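Local coordinates for protein fanconi-associated nuclease 1 homolog (Pseudomonas aeruginosa, PDB 5Y7Q) that belongs to the FAN1 family of nucleases and combines helix-turn-helix, SAP and VRR-NUC family regions in one chain, at residues Tyr58-Asp63 and Asp229-Arg234; Cys193-Leu198 and Ala237-Tyr242. All blocks are in the same frame, centred on the assembly; numbering follows the deposited sequence.

Interaction 1: residues Tyr58-Asp63 and Asp229-Arg234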
loop_
_atom_site.group_PDB
_atom_site.type_symbol
_atom_site.label_atom_id
_atom_site.label_comp_id
_atom_site.label_asym_id
_atom_site.label_seq_id
_atom_site.Cartn_x
_atom_site.Cartn_y
_atom_site.Cartn_z
ATOM N N TYR A 58 -4.453 25.178 -5.330
ATOM C CA TYR A 58 -5.364 24.674 -6.347
ATOM C C TYR A 58 -6.278 25.736 -6.949
ATOM O O TYR A 58 -7.178 25.380 -7.714
ATOM C CB TYR A 58 -6.167 23.510 -5.789
ATOM C CG TYR A 58 -5.304 22.276 -5.666
ATOM C CD1 TYR A 58 -4.611 22.009 -4.494
ATOM C CD2 TYR A 58 -5.147 21.397 -6.732
ATOM C CE1 TYR A 58 -3.807 20.898 -4.374
ATOM C CE2 TYR A 58 -4.346 20.275 -6.616
ATOM C CZ TYR A 58 -3.680 20.034 -5.432
ATOM O OH TYR A 58 -2.874 18.927 -5.293
ATOM N N ALA A 59 -6.077 27.021 -6.627
ATOM C CA ALA A 59 -7.063 28.044 -6.974
ATOM C C ALA A 59 -7.544 27.931 -8.410
ATOM O O ALA A 59 -8.707 28.229 -8.703
ATOM C CB ALA A 59 -6.487 29.443 -6.758
ATOM N N ASP A 60 -6.672 27.490 -9.314
ATOM C CA ASP A 60 -7.003 27.395 -10.728
ATOM C C ASP A 60 -7.776 26.130 -11.079
ATOM O O ASP A 60 -8.367 26.057 -12.162
ATOM C CB ASP A 60 -5.714 27.459 -11.548
ATOM C CG ASP A 60 -4.518 26.897 -10.796
ATOM O OD1 ASP A 60 -4.428 27.095 -9.562
ATOM O OD2 ASP A 60 -3.668 26.248 -11.439
ATOM N N LEU A 61 -7.775 25.136 -10.204
ATOM C CA LEU A 61 -8.392 23.850 -10.475
ATOM C C LEU A 61 -9.818 23.727 -9.941
ATOM O O LEU A 61 -10.501 22.744 -10.254
ATOM C CB LEU A 61 -7.508 22.749 -9.873
ATOM C CG LEU A 61 -7.585 21.324 -10.386
ATOM C CD1 LEU A 61 -6.179 20.833 -10.603
ATOM C CD2 LEU A 61 -8.298 20.453 -9.362
ATOM N N LEU A 62 -10.289 24.687 -9.154
ATOM C CA LEU A 62 -11.559 24.548 -8.453
ATOM C C LEU A 62 -12.721 25.022 -9.323
ATOM O O LEU A 62 -12.591 25.963 -10.112
ATOM C CB LEU A 62 -11.545 25.331 -7.140
ATOM C CG LEU A 62 -10.443 25.114 -6.096
ATOM C CD1 LEU A 62 -10.996 25.356 -4.705
ATOM C CD2 LEU A 62 -9.811 23.726 -6.165
ATOM N N ASP A 63 -13.863 24.344 -9.178
ATOM C CA ASP A 63 -15.082 24.685 -9.897
ATOM C C ASP A 63 -16.000 25.558 -9.026
ATOM O O ASP A 63 -15.619 26.040 -7.953
ATOM C CB ASP A 63 -15.771 23.406 -10.393
ATOM C CG ASP A 63 -16.740 22.804 -9.379
ATOM O OD1 ASP A 63 -16.501 22.903 -8.158
ATOM O OD2 ASP A 63 -17.757 22.224 -9.820
ATOM N N ASP A 229 4.337 26.465 -5.310
ATOM C CA ASP A 229 3.458 26.073 -6.400
ATOM C C ASP A 229 3.346 24.559 -6.575
ATOM O O ASP A 229 2.701 24.104 -7.528
ATOM C CB ASP A 229 3.920 26.713 -7.705
ATOM C CG ASP A 229 2.763 27.260 -8.514
ATOM O OD1 ASP A 229 2.546 28.495 -8.484
ATOM O OD2 ASP A 229 2.060 26.449 -9.161
ATOM N N SER A 230 3.968 23.777 -5.692
ATOM C CA SER A 230 3.976 22.322 -5.810
ATOM C C SER A 230 2.629 21.740 -5.387
ATOM O O SER A 230 2.078 22.128 -4.349
ATOM C CB SER A 230 5.099 21.737 -4.953
ATOM O OG SER A 230 5.220 20.337 -5.131
ATOM N N ARG A 231 2.093 20.824 -6.200
ATOM C CA ARG A 231 0.843 20.146 -5.858
ATOM C C ARG A 231 0.726 18.814 -6.592
ATOM O O ARG A 231 1.331 18.594 -7.651
ATOM C CB ARG A 231 -0.388 21.016 -6.159
ATOM C CG ARG A 231 -0.170 22.083 -7.212
ATOM C CD ARG A 231 -1.033 21.867 -8.423
ATOM N NE ARG A 231 -1.753 23.080 -8.803
ATOM C CZ ARG A 231 -2.290 23.296 -9.999
ATOM N NH1 ARG A 231 -2.181 22.385 -10.953
ATOM N NH2 ARG A 231 -2.931 24.429 -10.238
ATOM N N GLY A 232 -0.104 17.946 -6.019
ATOM C CA GLY A 232 -0.376 16.641 -6.568
ATOM C C GLY A 232 -0.890 16.652 -7.989
ATOM O O GLY A 232 -0.292 16.037 -8.875
ATOM N N PHE A 233 -1.981 17.357 -8.242
ATOM C CA PHE A 233 -2.630 17.301 -9.543
ATOM C C PHE A 233 -2.401 18.573 -10.332
ATOM O O PHE A 233 -2.386 19.666 -9.769
ATOM C CB PHE A 233 -4.118 17.046 -9.383
ATOM C CG PHE A 233 -4.402 15.685 -8.887
ATOM C CD1 PHE A 233 -4.524 14.633 -9.772
ATOM C CD2 PHE A 233 -4.477 15.440 -7.538
ATOM C CE1 PHE A 233 -4.767 13.379 -9.331
ATOM C CE2 PHE A 233 -4.712 14.162 -7.073
ATOM C CZ PHE A 233 -4.861 13.132 -7.973
ATOM N N ARG A 234 -2.229 18.417 -11.640
ATOM C CA ARG A 234 -2.095 19.573 -12.529
ATOM C C ARG A 234 -3.450 19.911 -13.140
ATOM O O ARG A 234 -4.003 20.977 -12.868
ATOM C CB ARG A 234 -1.025 19.319 -13.591
ATOM C CG ARG A 234 0.402 19.352 -13.052
ATOM C CD ARG A 234 1.415 19.366 -14.190
ATOM N NE ARG A 234 0.878 18.749 -15.404
ATOM C CZ ARG A 234 0.594 19.410 -16.527
ATOM N NH1 ARG A 234 0.810 20.723 -16.609
ATOM N NH2 ARG A 234 0.099 18.753 -17.571
#
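Tyr58, Asp60 and Leu61 meet Arg231 and Phe233 where two loops touch, one of them linking helix 42-57 to helix 64-75 within the FAN1 HTH family region, the other leading into helix 236-253. A backbone turn shapes the first loop, with Leu61 N hydrogen-bonded to Tyr58 O at 2.6 Å. Among the polar contacts between the loops, Tyr58 places its hydroxyl against the backbone of the second: Phe233 N donates a weak but fairly straight bond to Tyr58 OH (3.5 Å, 162° at the hydrogen). The tyrosine reaches it because its CG lies beside its own backbone N and anti to the carbonyl carbon (chi1 -73°). Asp60 and Arg231 pair as a salt bridge, OD2 approaching NH2 at the guanidinium edge, although OD2 and NH2 stand too close in the model, so how the pair meets is doubtful. Apolar packing follows: Tyr58 CE2 lies 4.3 Å from Phe233 CB, and Leu61 CD1 sits 4.5 Å from that same CB. Beyond the pair of loops, Arg57 O accepts a bond from Arg231 NE, while Met199 and Val239 pack on Leu61. Arg231 NH1 gives weak bonds to Phe233 O and Arg234 O of its own segment, each 3.0 Å long, and Leu61 CD1 lies over one face of the guanidinium, 4.3 Å from NH1.

Interaction 2: residues Cys193-Leu198 and Ala237-Tyr242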
loop_
_atom_site.group_PDB
_atom_site.type_symbol
_atom_site.label_atom_id
_atom_site.label_comp_id
_atom_site.label_asym_id
_atom_site.label_seq_id
_atom_site.Cartn_x
_atom_site.Cartn_y
_atom_site.Cartn_z
ATOM N N CYS A 193 -15.949 16.568 -0.056
ATOM C CA CYS A 193 -14.882 16.437 0.933
ATOM C C CYS A 193 -13.813 15.441 0.484
ATOM O O CYS A 193 -12.610 15.712 0.600
ATOM C CB CYS A 193 -15.470 16.016 2.272
ATOM S SG CYS A 193 -16.404 17.350 3.010
ATOM N N ASP A 194 -14.225 14.270 -0.006
ATOM C CA ASP A 194 -13.229 13.317 -0.462
ATOM C C ASP A 194 -12.437 13.897 -1.627
ATOM O O ASP A 194 -11.219 13.684 -1.719
ATOM C CB ASP A 194 -13.888 11.973 -0.807
ATOM C CG ASP A 194 -14.376 11.212 0.456
ATOM O OD1 ASP A 194 -13.951 11.556 1.594
ATOM O OD2 ASP A 194 -15.194 10.276 0.312
ATOM N N ARG A 195 -13.084 14.692 -2.479
ATOM C CA ARG A 195 -12.342 15.340 -3.550
ATOM C C ARG A 195 -11.320 16.315 -2.982
ATOM O O ARG A 195 -10.208 16.434 -3.517
ATOM C CB ARG A 195 -13.295 16.038 -4.524
ATOM C CG ARG A 195 -12.569 16.777 -5.614
ATOM C CD ARG A 195 -13.500 17.425 -6.605
ATOM N NE ARG A 195 -13.844 16.519 -7.697
ATOM C CZ ARG A 195 -13.388 16.628 -8.945
ATOM N NH1 ARG A 195 -12.554 17.613 -9.292
ATOM N NH2 ARG A 195 -13.769 15.738 -9.853
ATOM N N LEU A 196 -11.656 16.995 -1.874
ATOM C CA LEU A 196 -10.683 17.909 -1.274
ATOM C C LEU A 196 -9.523 17.144 -0.639
ATOM O O LEU A 196 -8.356 17.497 -0.841
ATOM C CB LEU A 196 -11.346 18.813 -0.242
ATOM C CG LEU A 196 -12.444 19.813 -0.641
ATOM C CD1 LEU A 196 -13.038 20.395 0.636
ATOM C CD2 LEU A 196 -11.964 20.944 -1.569
ATOM N N ARG A 197 -9.832 16.089 0.118
ATOM C CA ARG A 197 -8.820 15.203 0.690
ATOM C C ARG A 197 -7.840 14.698 -0.371
ATOM O O ARG A 197 -6.616 14.766 -0.196
ATOM C CB ARG A 197 -9.519 14.020 1.364
ATOM C CG ARG A 197 -8.690 13.314 2.389
ATOM C CD ARG A 197 -9.584 12.559 3.350
ATOM N NE ARG A 197 -10.512 11.692 2.638
ATOM C CZ ARG A 197 -10.188 10.518 2.124
ATOM N NH1 ARG A 197 -8.954 10.069 2.251
ATOM N NH2 ARG A 197 -11.088 9.798 1.484
ATOM N N LEU A 198 -8.368 14.182 -1.482
ATOM C CA LEU A 198 -7.500 13.638 -2.506
ATOM C C LEU A 198 -6.705 14.751 -3.177
ATOM O O LEU A 198 -5.539 14.561 -3.529
ATOM C CB LEU A 198 -8.322 12.827 -3.506
ATOM C CG LEU A 198 -7.761 12.831 -4.923
ATOM C CD1 LEU A 198 -6.695 11.754 -5.085
ATOM C CD2 LEU A 198 -8.831 12.721 -6.002
ATOM N N ALA A 237 -9.057 17.319 -14.843
ATOM C CA ALA A 237 -9.434 16.007 -15.366
ATOM C C ALA A 237 -8.609 14.874 -14.778
ATOM O O ALA A 237 -9.058 13.728 -14.822
ATOM C CB ALA A 237 -9.313 15.970 -16.886
ATOM N N ASP A 238 -7.419 15.159 -14.236
ATOM C CA ASP A 238 -6.624 14.105 -13.603
ATOM C C ASP A 238 -7.187 13.741 -12.234
ATOM O O ASP A 238 -7.237 12.555 -11.882
ATOM C CB ASP A 238 -5.152 14.519 -13.497
ATOM C CG ASP A 238 -4.492 14.688 -14.863
ATOM O OD1 ASP A 238 -3.488 15.436 -14.960
ATOM O OD2 ASP A 238 -4.992 14.083 -15.842
ATOM N N VAL A 239 -7.629 14.738 -11.458
ATOM C CA VAL A 239 -8.455 14.457 -10.282
ATOM C C VAL A 239 -9.690 13.650 -10.679
ATOM O O VAL A 239 -9.945 12.566 -10.130
ATOM C CB VAL A 239 -8.855 15.764 -9.578
ATOM C CG1 VAL A 239 -9.661 15.466 -8.308
ATOM C CG2 VAL A 239 -7.633 16.619 -9.293
ATOM N N ASP A 240 -10.464 14.160 -11.649
ATOM C CA ASP A 240 -11.632 13.422 -12.137
ATOM C C ASP A 240 -11.293 11.961 -12.439
ATOM O O ASP A 240 -12.047 11.049 -12.079
ATOM C CB ASP A 240 -12.208 14.085 -13.396
ATOM C CG ASP A 240 -12.798 15.459 -13.129
ATOM O OD1 ASP A 240 -13.179 15.727 -11.978
ATOM O OD2 ASP A 240 -12.895 16.276 -14.073
ATOM N N ALA A 241 -10.147 11.719 -13.075
ATOM C CA ALA A 241 -9.830 10.362 -13.494
ATOM C C ALA A 241 -9.489 9.486 -12.305
ATOM O O ALA A 241 -9.954 8.346 -12.225
ATOM C CB ALA A 241 -8.688 10.365 -14.508
ATOM N N TYR A 242 -8.651 9.985 -11.388
ATOM C CA TYR A 242 -8.336 9.221 -10.175
ATOM C C TYR A 242 -9.619 8.810 -9.472
ATOM O O TYR A 242 -9.767 7.655 -9.041
ATOM C CB TYR A 242 -7.450 10.057 -9.237
ATOM C CG TYR A 242 -6.680 9.309 -8.168
ATOM C CD1 TYR A 242 -7.324 8.703 -7.108
ATOM C CD2 TYR A 242 -5.291 9.240 -8.209
ATOM C CE1 TYR A 242 -6.616 8.012 -6.127
ATOM C CE2 TYR A 242 -4.568 8.552 -7.233
ATOM C CZ TYR A 242 -5.238 7.941 -6.187
ATOM O OH TYR A 242 -4.536 7.257 -5.198
#
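Leu198, Val239 and Tyr242 make a buried helix-helix contact between helix 190-201 and helix 236-253, with Arg195 and Asp240 at its more open margin. The local axes approach to 10.9 Å with 112° between their N-to-C directions, so the helices cross steeply and meet over a short patch, closest in backbone at Arg195 and Val239. Leu198 supplies the apolar centre by dividing its two methyls. CD2 packs on Val239 CG1 at 3.7 Å. CD1 makes a CH-pi contact with the Tyr242 ring, 3.8 Å from the centroid and 15° off the normal, so the methyl sits over the face, displaced toward the rim on the CD1 side. Val239 CG1 also covers one face of the Arg195 guanidinium, 3.7 Å from NH1. Arg195 gets there with CG anti to the backbone N (chi1 177°) and a bend at chi3 that brings the guanidinium close to Val239 and Asp240. Asp240 OD1 lies at the guanidinium edge as the likely salt-bridge partner of NH2, but the two are modelled too close for the detail to be trusted. Leu243 and Leu204 extend the cover round Leu198, and Leu275 of helix 273-292 touches Tyr242. This is a steeply crossed helix-helix contact, in which Leu198 packs against two residues one turn apart on helix 236-253, within a largely helical part of the FAN1 fold.

From the N terminus, the chain leaves helix 42-57 through residues 58-63, passes on to residues 193-198 in helix 190-201, then reaches the 229-234 loop and finally 237-242. Interaction 1 closes a long excursion of 165 residues and interaction 2 a shorter one of 38; because their segments alternate, the two closures cross rather than nest. Their centres lie 11 Å apart and they touch directly: Phe233 and Leu61 from interaction 1 pack on Val239 from interaction 2, with Leu61 CD2 3.9 Å from Val239 CG2. Together they tie the loop after helix 42-57, the 229-234 loop, helix 190-201 and the start of helix 236-253 into one continuous packed region.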